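Local coordinates for protein beta-glucuronidase (uncultured Clostridium sp., PDB 6U7J) that hydrolyses beta-D-glucuronides to release glucuronic acid and belongs to the gut microbial enzymes that reactivate estrogens, at residues B[300-305]-B[333-338]; B[317-322]-B[345-350]; B[357-362]-B[406-411]. All coordinates share one frame; numbering follows the deposited sequence.

Contact 1: B[300-305]-B[333-338]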
ATOM      1  N   TYR B 300     -22.825  23.131  18.651  1.00 41.32           N
ATOM      2  CA  TYR B 300     -22.741  21.688  18.472  1.00 35.99           C
ATOM      3  C   TYR B 300     -21.291  21.364  18.126  1.00 32.53           C
ATOM      4  O   TYR B 300     -20.747  21.903  17.159  1.00 33.29           O
ATOM      5  CB  TYR B 300     -23.722  21.231  17.383  1.00 37.82           C
ATOM      6  CG  TYR B 300     -23.815  19.732  17.230  1.00 36.05           C
ATOM      7  CD1 TYR B 300     -22.995  19.058  16.328  1.00 35.25           C
ATOM      8  CD2 TYR B 300     -24.697  18.984  18.002  1.00 30.81           C
ATOM      9  CE1 TYR B 300     -23.061  17.674  16.190  1.00 33.58           C
ATOM     10  CE2 TYR B 300     -24.764  17.593  17.875  1.00 33.66           C
ATOM     11  CZ  TYR B 300     -23.941  16.952  16.962  1.00 32.76           C
ATOM     12  OH  TYR B 300     -24.001  15.586  16.809  1.00 37.02           O
ATOM     13  N   PHE B 301     -20.643  20.554  18.959  1.00 36.29           N
ATOM     14  CA  PHE B 301     -19.239  20.200  18.737  1.00 33.93           C
ATOM     15  C   PHE B 301     -19.115  19.267  17.526  1.00 35.29           C
ATOM     16  O   PHE B 301     -19.736  18.197  17.488  1.00 32.88           O
ATOM     17  CB  PHE B 301     -18.644  19.516  19.970  1.00 34.26           C
ATOM     18  CG  PHE B 301     -18.530  20.400  21.193  1.00 36.66           C
ATOM     19  CD1 PHE B 301     -19.639  20.688  21.968  1.00 36.78           C
ATOM     20  CD2 PHE B 301     -17.292  20.883  21.604  1.00 37.72           C
ATOM     21  CE1 PHE B 301     -19.526  21.474  23.096  1.00 39.31           C
ATOM     22  CE2 PHE B 301     -17.171  21.654  22.743  1.00 34.97           C
ATOM     23  CZ  PHE B 301     -18.294  21.960  23.483  1.00 36.95           C
ATOM     24  N   LYS B 302     -18.310  19.678  16.545  1.00 35.35           N
ATOM     25  CA  LYS B 302     -17.933  18.844  15.408  1.00 35.41           C
ATOM     26  C   LYS B 302     -16.412  18.836  15.302  1.00 31.52           C
ATOM     27  O   LYS B 302     -15.802  19.880  15.039  1.00 28.58           O
ATOM     28  CB  LYS B 302     -18.542  19.369  14.099  1.00 32.38           C
ATOM     29  CG  LYS B 302     -20.057  19.565  14.105  1.00 36.57           C
ATOM     30  CD  LYS B 302     -20.509  20.275  12.828  1.00 32.57           C
ATOM     31  CE  LYS B 302     -19.855  21.649  12.717  1.00 36.66           C
ATOM     32  NZ  LYS B 302     -20.158  22.306  11.423  1.00 32.39           N
ATOM     33  N   GLY B 303     -15.805  17.662  15.463  1.00 29.60           N
ATOM     34  CA  GLY B 303     -14.357  17.589  15.407  1.00 29.29           C
ATOM     35  C   GLY B 303     -13.791  16.263  15.863  1.00 29.46           C
ATOM     36  O   GLY B 303     -14.373  15.206  15.593  1.00 28.75           O
ATOM     37  N   PHE B 304     -12.664  16.317  16.577  1.00 27.13           N
ATOM     38  CA  PHE B 304     -11.863  15.145  16.901  1.00 29.60           C
ATOM     39  C   PHE B 304     -11.152  15.350  18.222  1.00 35.11           C
ATOM     40  O   PHE B 304     -10.755  16.467  18.564  1.00 31.32           O
ATOM     41  CB  PHE B 304     -10.746  14.867  15.874  1.00 32.25           C
ATOM     42  CG  PHE B 304     -11.187  14.885  14.451  1.00 28.94           C
ATOM     43  CD1 PHE B 304     -11.230  16.075  13.740  1.00 24.98           C
ATOM     44  CD2 PHE B 304     -11.520  13.702  13.812  1.00 32.09           C
ATOM     45  CE1 PHE B 304     -11.624  16.092  12.422  1.00 28.64           C
ATOM     46  CE2 PHE B 304     -11.927  13.703  12.484  1.00 30.59           C
ATOM     47  CZ  PHE B 304     -11.981  14.905  11.783  1.00 28.57           C
ATOM     48  N   GLY B 305     -10.901  14.253  18.922  1.00 35.93           N
ATOM     49  CA  GLY B 305      -9.743  14.236  19.799  1.00 36.02           C
ATOM     50  C   GLY B 305      -8.500  14.057  18.935  1.00 35.82           C
ATOM     51  O   GLY B 305      -8.525  13.357  17.923  1.00 34.56           O
ATOM     52  N   GLY B 333     -14.764  20.932   7.894  1.00 29.83           N
ATOM     53  CA  GLY B 333     -15.906  21.511   8.584  1.00 32.75           C
ATOM     54  C   GLY B 333     -15.902  21.335  10.089  1.00 33.13           C
ATOM     55  O   GLY B 333     -16.936  21.565  10.731  1.00 27.70           O
ATOM     56  N   ALA B 334     -14.788  20.909  10.672  1.00 29.19           N
ATOM     57  CA  ALA B 334     -14.725  20.792  12.117  1.00 28.67           C
ATOM     58  C   ALA B 334     -14.737  22.184  12.752  1.00 30.22           C
ATOM     59  O   ALA B 334     -14.361  23.181  12.128  1.00 28.77           O
ATOM     60  CB  ALA B 334     -13.472  20.016  12.530  1.00 28.29           C
ATOM     61  N   ASN B 335     -15.204  22.251  13.995  1.00 27.18           N
ATOM     62  CA  ASN B 335     -15.180  23.502  14.739  1.00 35.15           C
ATOM     63  C   ASN B 335     -14.504  23.384  16.098  1.00 32.59           C
ATOM     64  O   ASN B 335     -14.461  24.377  16.837  1.00 32.44           O
ATOM     65  CB  ASN B 335     -16.613  24.064  14.923  1.00 27.36           C
ATOM     66  CG  ASN B 335     -17.518  23.140  15.720  1.00 30.20           C
ATOM     67  OD1 ASN B 335     -17.064  22.213  16.385  1.00 28.20           O
ATOM     68  ND2 ASN B 335     -18.824  23.391  15.646  1.00 28.36           N
ATOM     69  N   SER B 336     -13.984  22.208  16.452  1.00 33.11           N
ATOM     70  CA  SER B 336     -13.509  21.964  17.806  1.00 32.83           C
ATOM     71  C   SER B 336     -12.552  20.771  17.813  1.00 30.96           C
ATOM     72  O   SER B 336     -12.571  19.935  16.908  1.00 31.84           O
ATOM     73  CB  SER B 336     -14.694  21.717  18.752  1.00 27.47           C
ATOM     74  OG  SER B 336     -15.538  20.663  18.262  1.00 29.57           O
ATOM     75  N   PHE B 337     -11.717  20.700  18.848  1.00 28.76           N
ATOM     76  CA  PHE B 337     -11.008  19.470  19.174  1.00 33.33           C
ATOM     77  C   PHE B 337     -10.876  19.353  20.684  1.00 34.34           C
ATOM     78  O   PHE B 337     -11.084  20.319  21.432  1.00 33.53           O
ATOM     79  CB  PHE B 337      -9.622  19.371  18.491  1.00 30.72           C
ATOM     80  CG  PHE B 337      -8.677  20.508  18.798  1.00 29.60           C
ATOM     81  CD1 PHE B 337      -8.668  21.651  18.018  1.00 34.14           C
ATOM     82  CD2 PHE B 337      -7.753  20.407  19.833  1.00 36.19           C
ATOM     83  CE1 PHE B 337      -7.780  22.690  18.288  1.00 36.91           C
ATOM     84  CE2 PHE B 337      -6.856  21.432  20.098  1.00 33.53           C
ATOM     85  CZ  PHE B 337      -6.872  22.578  19.326  1.00 31.54           C
ATOM     86  N   ARG B 338     -10.538  18.141  21.121  1.00 32.77           N
ATOM     87  CA  ARG B 338     -10.202  17.849  22.513  1.00 36.53           C
ATOM     88  C   ARG B 338      -8.713  17.517  22.597  1.00 35.62           C
ATOM     89  O   ARG B 338      -8.196  16.768  21.758  1.00 33.31           O
ATOM     90  CB  ARG B 338     -11.040  16.685  23.056  1.00 29.82           C
ATOM     91  CG  ARG B 338     -10.561  16.197  24.424  1.00 33.73           C
ATOM     92  CD  ARG B 338     -11.510  15.178  25.049  1.00 30.46           C
ATOM     93  NE  ARG B 338     -11.700  14.007  24.200  1.00 32.59           N
ATOM     94  CZ  ARG B 338     -11.328  12.771  24.525  1.00 36.94           C
ATOM     95  NH1 ARG B 338     -10.725  12.538  25.686  1.00 33.55           N
ATOM     96  NH2 ARG B 338     -11.548  11.760  23.680  1.00 32.61           N
TER
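Asn335 bonds to the backbone of Tyr300 and Lys302 through both ends of its amide. ND2 donates to Tyr300 O at 2.9 Å, almost straight (174°) and within the plane of the asparagine amide, while OD1 takes the Lys302 N-H at 2.8 Å. A second donor, Ser336 OG, lies 2.9 Å from OD1. Chi1 of Asn335 is 62°, which sets CG between its own N and carbonyl carbon and turns the amide onto the strand. The backbone adds Asn335 N to Lys302 O (2.7 Å), and further along Arg338 N to Phe304 O (3.1 Å). Lys302 crosses the asparagine side chain at about a right angle; its NZ reaches Gly333 O only weakly and bonds to Trp590 O outside. Gly333 ends helix 319-332 in a Schellman motif. Farther out, Ser336 OG lies at the edge of the Phe301 ring, 3.8 Å from Phe301 CD2, and Ala334 CB sits 4.3 Å from Phe304 CE1. Arg338 carries its guanidinium to Glu362 and Glu506. With OD1 accepting and ND2 donating, the rotation of the amide is fixed, and the side chain of Asn335 extends the parallel pairing of two neighbouring TIM-barrel strands beyond the short strand 336-338.

Contact 2: B[317-322]-B[345-350]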
ATOM      1  N   LEU B 317       6.947  19.362  19.096  1.00 31.61           N
ATOM      2  CA  LEU B 317       6.186  20.456  18.505  1.00 30.05           C
ATOM      3  C   LEU B 317       6.629  20.722  17.075  1.00 30.93           C
ATOM      4  O   LEU B 317       7.820  20.743  16.762  1.00 28.73           O
ATOM      5  CB  LEU B 317       6.348  21.726  19.336  1.00 32.84           C
ATOM      6  CG  LEU B 317       5.823  23.038  18.742  1.00 33.56           C
ATOM      7  CD1 LEU B 317       4.298  23.035  18.682  1.00 27.17           C
ATOM      8  CD2 LEU B 317       6.361  24.254  19.549  1.00 31.66           C
ATOM      9  N   ASP B 318       5.648  20.942  16.209  1.00 30.77           N
ATOM     10  CA  ASP B 318       5.886  21.135  14.783  1.00 31.68           C
ATOM     11  C   ASP B 318       4.823  22.121  14.312  1.00 31.02           C
ATOM     12  O   ASP B 318       3.675  21.735  14.087  1.00 30.89           O
ATOM     13  CB  ASP B 318       5.790  19.811  14.035  1.00 35.71           C
ATOM     14  CG  ASP B 318       6.138  19.941  12.550  1.00 42.00           C
ATOM     15  OD1 ASP B 318       6.137  21.072  12.006  1.00 35.66           O
ATOM     16  OD2 ASP B 318       6.427  18.893  11.923  1.00 48.34           O
ATOM     17  N   GLU B 319       5.210  23.377  14.152  1.00 30.51           N
ATOM     18  CA  GLU B 319       4.198  24.384  13.874  1.00 34.93           C
ATOM     19  C   GLU B 319       3.720  24.326  12.437  1.00 32.51           C
ATOM     20  O   GLU B 319       2.571  24.689  12.153  1.00 31.61           O
ATOM     21  CB  GLU B 319       4.739  25.759  14.235  1.00 33.93           C
ATOM     22  CG  GLU B 319       4.836  25.886  15.738  1.00 34.94           C
ATOM     23  CD  GLU B 319       4.990  27.299  16.170  1.00 42.94           C
ATOM     24  OE1 GLU B 319       3.961  27.967  16.411  1.00 43.01           O
ATOM     25  OE2 GLU B 319       6.152  27.739  16.245  1.00 45.26           O
ATOM     26  N   ALA B 320       4.571  23.854  11.525  1.00 29.45           N
ATOM     27  CA  ALA B 320       4.100  23.634  10.167  1.00 31.60           C
ATOM     28  C   ALA B 320       3.027  22.564  10.161  1.00 31.35           C
ATOM     29  O   ALA B 320       1.998  22.707   9.492  1.00 32.15           O
ATOM     30  CB  ALA B 320       5.266  23.257   9.252  1.00 33.21           C
ATOM     31  N   LEU B 321       3.225  21.510  10.958  1.00 32.45           N
ATOM     32  CA  LEU B 321       2.205  20.479  11.114  1.00 30.39           C
ATOM     33  C   LEU B 321       0.922  21.045  11.712  1.00 32.68           C
ATOM     34  O   LEU B 321      -0.182  20.697  11.272  1.00 30.10           O
ATOM     35  CB  LEU B 321       2.750  19.355  11.991  1.00 31.39           C
ATOM     36  CG  LEU B 321       1.898  18.122  12.261  1.00 39.84           C
ATOM     37  CD1 LEU B 321       1.919  17.187  11.061  1.00 33.85           C
ATOM     38  CD2 LEU B 321       2.414  17.420  13.519  1.00 41.91           C
ATOM     39  N   ASN B 322       1.044  21.906  12.728  1.00 29.33           N
ATOM     40  CA  ASN B 322      -0.145  22.485  13.347  1.00 30.94           C
ATOM     41  C   ASN B 322      -0.949  23.304  12.347  1.00 29.38           C
ATOM     42  O   ASN B 322      -2.184  23.265  12.354  1.00 31.71           O
ATOM     43  CB  ASN B 322       0.247  23.362  14.540  1.00 30.82           C
ATOM     44  CG  ASN B 322       0.828  22.553  15.686  1.00 34.00           C
ATOM     45  OD1 ASN B 322       0.681  21.328  15.731  1.00 32.41           O
ATOM     46  ND2 ASN B 322       1.507  23.228  16.605  1.00 30.04           N
ATOM     47  N   ALA B 345       0.912  21.905  23.399  1.00 29.30           N
ATOM     48  CA  ALA B 345       1.773  23.071  23.415  1.00 32.29           C
ATOM     49  C   ALA B 345       0.929  24.341  23.393  1.00 33.77           C
ATOM     50  O   ALA B 345      -0.152  24.385  22.810  1.00 31.24           O
ATOM     51  CB  ALA B 345       2.726  23.039  22.220  1.00 29.89           C
ATOM     52  N   GLU B 346       1.430  25.383  24.055  1.00 32.10           N
ATOM     53  CA  GLU B 346       0.700  26.646  24.084  1.00 32.47           C
ATOM     54  C   GLU B 346       0.537  27.236  22.697  1.00 32.91           C
ATOM     55  O   GLU B 346      -0.454  27.930  22.439  1.00 36.96           O
ATOM     56  CB  GLU B 346       1.404  27.642  25.006  1.00 34.77           C
ATOM     57  CG  GLU B 346       1.660  27.068  26.363  1.00 37.67           C
ATOM     58  CD  GLU B 346       2.165  28.083  27.340  1.00 44.74           C
ATOM     59  OE1 GLU B 346       1.395  29.035  27.651  1.00 43.49           O
ATOM     60  OE2 GLU B 346       3.333  27.923  27.787  1.00 43.95           O
ATOM     61  N   GLU B 347       1.494  26.988  21.800  1.00 33.43           N
ATOM     62  CA  GLU B 347       1.364  27.454  20.419  1.00 35.30           C
ATOM     63  C   GLU B 347       0.050  26.983  19.793  1.00 35.57           C
ATOM     64  O   GLU B 347      -0.623  27.753  19.101  1.00 35.33           O
ATOM     65  CB  GLU B 347       2.554  26.970  19.580  1.00 35.00           C
ATOM     66  CG  GLU B 347       3.875  27.672  19.856  1.00 37.85           C
ATOM     67  CD  GLU B 347       4.509  27.231  21.163  1.00 43.49           C
ATOM     68  OE1 GLU B 347       4.016  26.243  21.748  1.00 41.26           O
ATOM     69  OE2 GLU B 347       5.490  27.876  21.607  1.00 47.11           O
ATOM     70  N   MET B 348      -0.337  25.725  20.038  1.00 34.49           N
ATOM     71  CA  MET B 348      -1.604  25.213  19.509  1.00 37.87           C
ATOM     72  C   MET B 348      -2.795  25.933  20.145  1.00 37.13           C
ATOM     73  O   MET B 348      -3.772  26.267  19.459  1.00 35.49           O
ATOM     74  CB  MET B 348      -1.687  23.694  19.732  1.00 31.97           C
ATOM     75  CG  MET B 348      -2.835  22.957  18.979  1.00 37.83           C
ATOM     76  SD  MET B 348      -2.905  23.253  17.175  1.00 40.94           S
ATOM     77  CE  MET B 348      -3.934  21.885  16.600  1.00 37.58           C
ATOM     78  N   MET B 349      -2.720  26.209  21.450  1.00 34.48           N
ATOM     79  CA  MET B 349      -3.799  26.935  22.121  1.00 37.02           C
ATOM     80  C   MET B 349      -3.922  28.364  21.601  1.00 35.18           C
ATOM     81  O   MET B 349      -5.039  28.871  21.399  1.00 33.59           O
ATOM     82  CB  MET B 349      -3.570  26.928  23.637  1.00 35.18           C
ATOM     83  CG  MET B 349      -3.389  25.535  24.218  1.00 31.93           C
ATOM     84  SD  MET B 349      -4.760  24.427  23.809  1.00 37.37           S
ATOM     85  CE  MET B 349      -6.051  25.247  24.716  1.00 34.64           C
ATOM     86  N   GLN B 350      -2.790  29.035  21.374  1.00 35.85           N
ATOM     87  CA  GLN B 350      -2.849  30.362  20.765  1.00 38.94           C
ATOM     88  C   GLN B 350      -3.441  30.298  19.360  1.00 36.77           C
ATOM     89  O   GLN B 350      -4.252  31.148  18.977  1.00 32.12           O
ATOM     90  CB  GLN B 350      -1.459  30.997  20.736  1.00 35.50           C
ATOM     91  CG  GLN B 350      -0.895  31.303  22.110  1.00 35.87           C
ATOM     92  CD  GLN B 350       0.623  31.352  22.110  1.00 38.28           C
ATOM     93  OE1 GLN B 350       1.262  31.344  21.050  1.00 37.43           O
ATOM     94  NE2 GLN B 350       1.210  31.406  23.298  1.00 37.92           N
TER
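Leu317 and Glu319 meet Ala345 and Glu347 where the N-terminal ends of helices 319-332 and 346-355 lie next to each other, on the helical layer of the TIM barrel. The contact is one of side chains alone, without any hydrogen bond between the two segments, and it is modest, burying 246 Å². Leu317 uses its two methyls separately: CD1 rests 3.9 Å from Ala345 CB, and CD2 comes to 3.8 Å from Glu347 OE1, an oxygen buried here with no hydrogen-bonding partner in the model. Glu319 reaches across with its carboxylate, OE1 lying 3.5 Å from Glu347 CG, so that it meets the aliphatic part of the other glutamate. The two acidic side chains cross at about a right angle with their carboxylate planes 74° apart, and OE2 of Glu319 stays 5.4 Å from OE2 of Glu347. Glu347 bends at chi2 (75°), which folds its carboxylate back beside Leu317. Its OE2 forms a salt bridge to Arg189, and a bound calcium ion lies about 3 Å from the side chain; this nearby positive charge probably offsets the closeness of the two glutamates. Deeper along the helices, Met348 SD packs 4.1 Å from both CB and CG of Asn322. Both helices start here with an N-cap residue, Asp318 and Ala345. OD1 of Asp318 takes the N-H of Leu321 from above its carboxylate plane, and its OD2 forms a salt bridge with Arg313 of a second subunit, whose Ile27 also packs on Glu319. The arrangement is that of adjacent helices around a (beta/alpha)8 barrel, here met at their first turns, with the calcium ion beside one helix and a neighbouring subunit against the other.

Contact 3: B[357-362]-B[406-411]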
ATOM      1  N   ILE B 357     -11.291  28.375  17.144  1.00 34.95           N
ATOM      2  CA  ILE B 357     -11.601  26.960  17.326  1.00 35.59           C
ATOM      3  C   ILE B 357     -11.906  26.704  18.797  1.00 33.69           C
ATOM      4  O   ILE B 357     -11.217  27.203  19.689  1.00 35.13           O
ATOM      5  CB  ILE B 357     -10.442  26.077  16.823  1.00 38.22           C
ATOM      6  CG1 ILE B 357     -10.272  26.213  15.299  1.00 38.40           C
ATOM      7  CG2 ILE B 357     -10.666  24.609  17.198  1.00 31.06           C
ATOM      8  CD1 ILE B 357      -8.861  25.843  14.788  1.00 34.63           C
ATOM      9  N   VAL B 358     -12.933  25.924  19.056  1.00 33.87           N
ATOM     10  CA  VAL B 358     -13.365  25.640  20.419  1.00 34.63           C
ATOM     11  C   VAL B 358     -12.645  24.390  20.911  1.00 36.66           C
ATOM     12  O   VAL B 358     -12.510  23.413  20.174  1.00 35.21           O
ATOM     13  CB  VAL B 358     -14.895  25.476  20.467  1.00 33.05           C
ATOM     14  CG1 VAL B 358     -15.333  24.920  21.784  1.00 32.01           C
ATOM     15  CG2 VAL B 358     -15.567  26.823  20.195  1.00 31.62           C
ATOM     16  N   VAL B 359     -12.162  24.413  22.153  1.00 32.94           N
ATOM     17  CA  VAL B 359     -11.257  23.379  22.637  1.00 32.52           C
ATOM     18  C   VAL B 359     -11.770  22.845  23.970  1.00 31.50           C
ATOM     19  O   VAL B 359     -12.225  23.610  24.826  1.00 33.15           O
ATOM     20  CB  VAL B 359      -9.817  23.926  22.754  1.00 31.81           C
ATOM     21  CG1 VAL B 359      -8.885  22.933  23.400  1.00 35.84           C
ATOM     22  CG2 VAL B 359      -9.293  24.311  21.388  1.00 31.40           C
ATOM     23  N   ILE B 360     -11.744  21.526  24.119  1.00 30.32           N
ATOM     24  CA  ILE B 360     -11.884  20.871  25.412  1.00 26.97           C
ATOM     25  C   ILE B 360     -10.469  20.546  25.876  1.00 29.31           C
ATOM     26  O   ILE B 360      -9.760  19.771  25.226  1.00 31.27           O
ATOM     27  CB  ILE B 360     -12.754  19.604  25.325  1.00 28.75           C
ATOM     28  CG1 ILE B 360     -14.165  19.920  24.834  1.00 29.44           C
ATOM     29  CG2 ILE B 360     -12.849  18.909  26.685  1.00 31.13           C
ATOM     30  CD1 ILE B 360     -14.979  18.654  24.518  1.00 35.07           C
ATOM     31  N   ASP B 361     -10.055  21.150  26.985  1.00 30.24           N
ATOM     32  CA  ASP B 361      -8.697  21.055  27.520  1.00 29.22           C
ATOM     33  C   ASP B 361      -8.617  19.968  28.593  1.00 33.03           C
ATOM     34  O   ASP B 361      -9.364  20.009  29.582  1.00 33.60           O
ATOM     35  CB  ASP B 361      -8.308  22.411  28.108  1.00 30.79           C
ATOM     36  CG  ASP B 361      -6.837  22.737  27.966  1.00 31.06           C
ATOM     37  OD1 ASP B 361      -6.004  21.843  27.667  1.00 33.25           O
ATOM     38  OD2 ASP B 361      -6.515  23.915  28.199  1.00 31.09           O
ATOM     39  N   GLU B 362      -7.690  19.016  28.423  1.00 29.73           N
ATOM     40  CA  GLU B 362      -7.701  17.778  29.201  1.00 31.14           C
ATOM     41  C   GLU B 362      -6.362  17.523  29.896  1.00 33.97           C
ATOM     42  O   GLU B 362      -5.300  17.736  29.303  1.00 33.89           O
ATOM     43  CB  GLU B 362      -8.052  16.583  28.299  1.00 30.12           C
ATOM     44  CG  GLU B 362      -8.346  15.281  29.047  1.00 35.77           C
ATOM     45  CD  GLU B 362      -8.869  14.175  28.124  1.00 39.57           C
ATOM     46  OE1 GLU B 362     -10.113  14.087  27.944  1.00 33.81           O
ATOM     47  OE2 GLU B 362      -8.036  13.407  27.569  1.00 33.23           O
ATOM     48  N   HIS B 406      -7.271  31.684  27.991  1.00 34.59           N
ATOM     49  CA  HIS B 406      -7.585  31.308  26.618  1.00 33.17           C
ATOM     50  C   HIS B 406      -9.101  31.275  26.392  1.00 32.39           C
ATOM     51  O   HIS B 406      -9.797  30.417  26.946  1.00 33.42           O
ATOM     52  CB  HIS B 406      -6.975  29.945  26.291  1.00 32.91           C
ATOM     53  CG  HIS B 406      -5.495  29.982  26.023  1.00 36.68           C
ATOM     54  ND1 HIS B 406      -4.922  30.842  25.108  1.00 34.00           N
ATOM     55  CD2 HIS B 406      -4.477  29.239  26.527  1.00 31.70           C
ATOM     56  CE1 HIS B 406      -3.615  30.640  25.072  1.00 37.10           C
ATOM     57  NE2 HIS B 406      -3.321  29.670  25.922  1.00 35.71           N
ATOM     58  N   PRO B 407      -9.651  32.179  25.581  1.00 30.32           N
ATOM     59  CA  PRO B 407     -11.054  32.040  25.196  1.00 33.80           C
ATOM     60  C   PRO B 407     -11.338  30.765  24.421  1.00 37.06           C
ATOM     61  O   PRO B 407     -12.494  30.291  24.432  1.00 36.16           O
ATOM     62  CB  PRO B 407     -11.311  33.279  24.327  1.00 33.99           C
ATOM     63  CG  PRO B 407      -9.950  33.597  23.752  1.00 35.11           C
ATOM     64  CD  PRO B 407      -8.969  33.259  24.838  1.00 31.22           C
ATOM     65  N   CYS B 408     -10.363  30.153  23.755  1.00 32.93           N
ATOM     66  CA  CYS B 408     -10.715  28.943  23.014  1.00 32.12           C
ATOM     67  C   CYS B 408     -11.122  27.805  23.971  1.00 33.30           C
ATOM     68  O   CYS B 408     -11.956  26.974  23.597  1.00 29.74           O
ATOM     69  CB  CYS B 408      -9.578  28.543  22.056  1.00 33.28           C
ATOM     70  SG  CYS B 408      -8.099  27.905  22.914  1.00 32.79           S
ATOM     71  N   VAL B 409     -10.632  27.810  25.215  1.00 32.85           N
ATOM     72  CA  VAL B 409     -10.970  26.743  26.149  1.00 31.15           C
ATOM     73  C   VAL B 409     -12.369  26.965  26.715  1.00 36.31           C
ATOM     74  O   VAL B 409     -12.600  27.924  27.451  1.00 33.06           O
ATOM     75  CB  VAL B 409      -9.945  26.639  27.275  1.00 35.61           C
ATOM     76  CG1 VAL B 409     -10.395  25.627  28.346  1.00 33.40           C
ATOM     77  CG2 VAL B 409      -8.610  26.251  26.695  1.00 29.12           C
ATOM     78  N   VAL B 410     -13.317  26.074  26.391  1.00 33.36           N
ATOM     79  CA  VAL B 410     -14.665  26.223  26.923  1.00 34.33           C
ATOM     80  C   VAL B 410     -15.015  25.151  27.933  1.00 35.02           C
ATOM     81  O   VAL B 410     -16.111  25.208  28.522  1.00 36.64           O
ATOM     82  CB  VAL B 410     -15.721  26.276  25.805  1.00 31.92           C
ATOM     83  CG1 VAL B 410     -15.333  27.351  24.784  1.00 28.65           C
ATOM     84  CG2 VAL B 410     -15.904  24.891  25.151  1.00 30.27           C
ATOM     85  N   MET B 411     -14.122  24.203  28.194  1.00 29.90           N
ATOM     86  CA  MET B 411     -14.463  23.131  29.113  1.00 32.48           C
ATOM     87  C   MET B 411     -13.187  22.409  29.527  1.00 35.46           C
ATOM     88  O   MET B 411     -12.240  22.319  28.743  1.00 31.05           O
ATOM     89  CB  MET B 411     -15.466  22.159  28.466  1.00 27.85           C
ATOM     90  CG  MET B 411     -15.975  21.053  29.394  1.00 34.27           C
ATOM     91  SD  MET B 411     -17.573  20.347  28.889  1.00 41.47           S
ATOM     92  CE  MET B 411     -17.191  19.774  27.237  1.00 33.74           C
TER
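Val359 joins Cys408 and Val410 through backbone bonds that pair two parallel strands, 358-362 and 409-411, of the TIM barrel; helix 386-403 lies between them in the chain, making a beta-alpha-beta crossover. The hydrogen bonds run Val359 N to Cys408 O (2.9 Å), Val410 N to Val359 O (3.1 Å) and Asp361 N to Met411 O (3.0 Å). The last falls one residue later than a regular parallel ladder would place it, and Val410, with psi at -2°, is where the strand departs from extended geometry. The axes of the short pieces 358-362 and 409-411 are 61° apart. A type I turn from His406 to Val409 leads into strand 409-411, and Asp353 bonds to both His406 and Cys408. Asp361 crosses Val409, its carboxylate OD2 lying 3.5 Å from Val409 CG2 and also close to the like-charged Asp403.

Apolar packing divides between the two sides of the sheet. Ile360 and Met411 lie side by side and point the same way, Ile360 CD1 being 3.7 Å from Met411 CE, whose chain bends at chi3 (58°) to bring the methyl there. On the side of Val359 and Val409, the Val359 methyl CG2 faces Cys408 SG at 4.1 Å. Val358 and Val410 cross at about a right angle, and their methyls CG1 and CG2 are pressed to 3.4 Å, closer than ordinary carbon contact.

Overall arrangement
All three contacts belong to the TIM-barrel domain. Contacts 1 and 3 lie on its inner sheet, their centres about 11 Å apart, and together they set the strand order 297-305, 336-338, 358-362, 409-416. Contact 2 joins the surrounding helices 319-332 and 346-355, about 17 Å from contact 1 and 15 Å from contact 3, centre to centre. Along the chain contacts 1 and 2 alternate, and contact 3 opens only after both. Phe337 touches Met348 and Met349 packs on Val409, binding helices to sheet; the Arg338-Glu362 salt bridge ties contact 1 to contact 3. The contacts thus join consecutive beta-alpha units of the barrel that, in this family, carries the active site at the C-terminal ends of its strands.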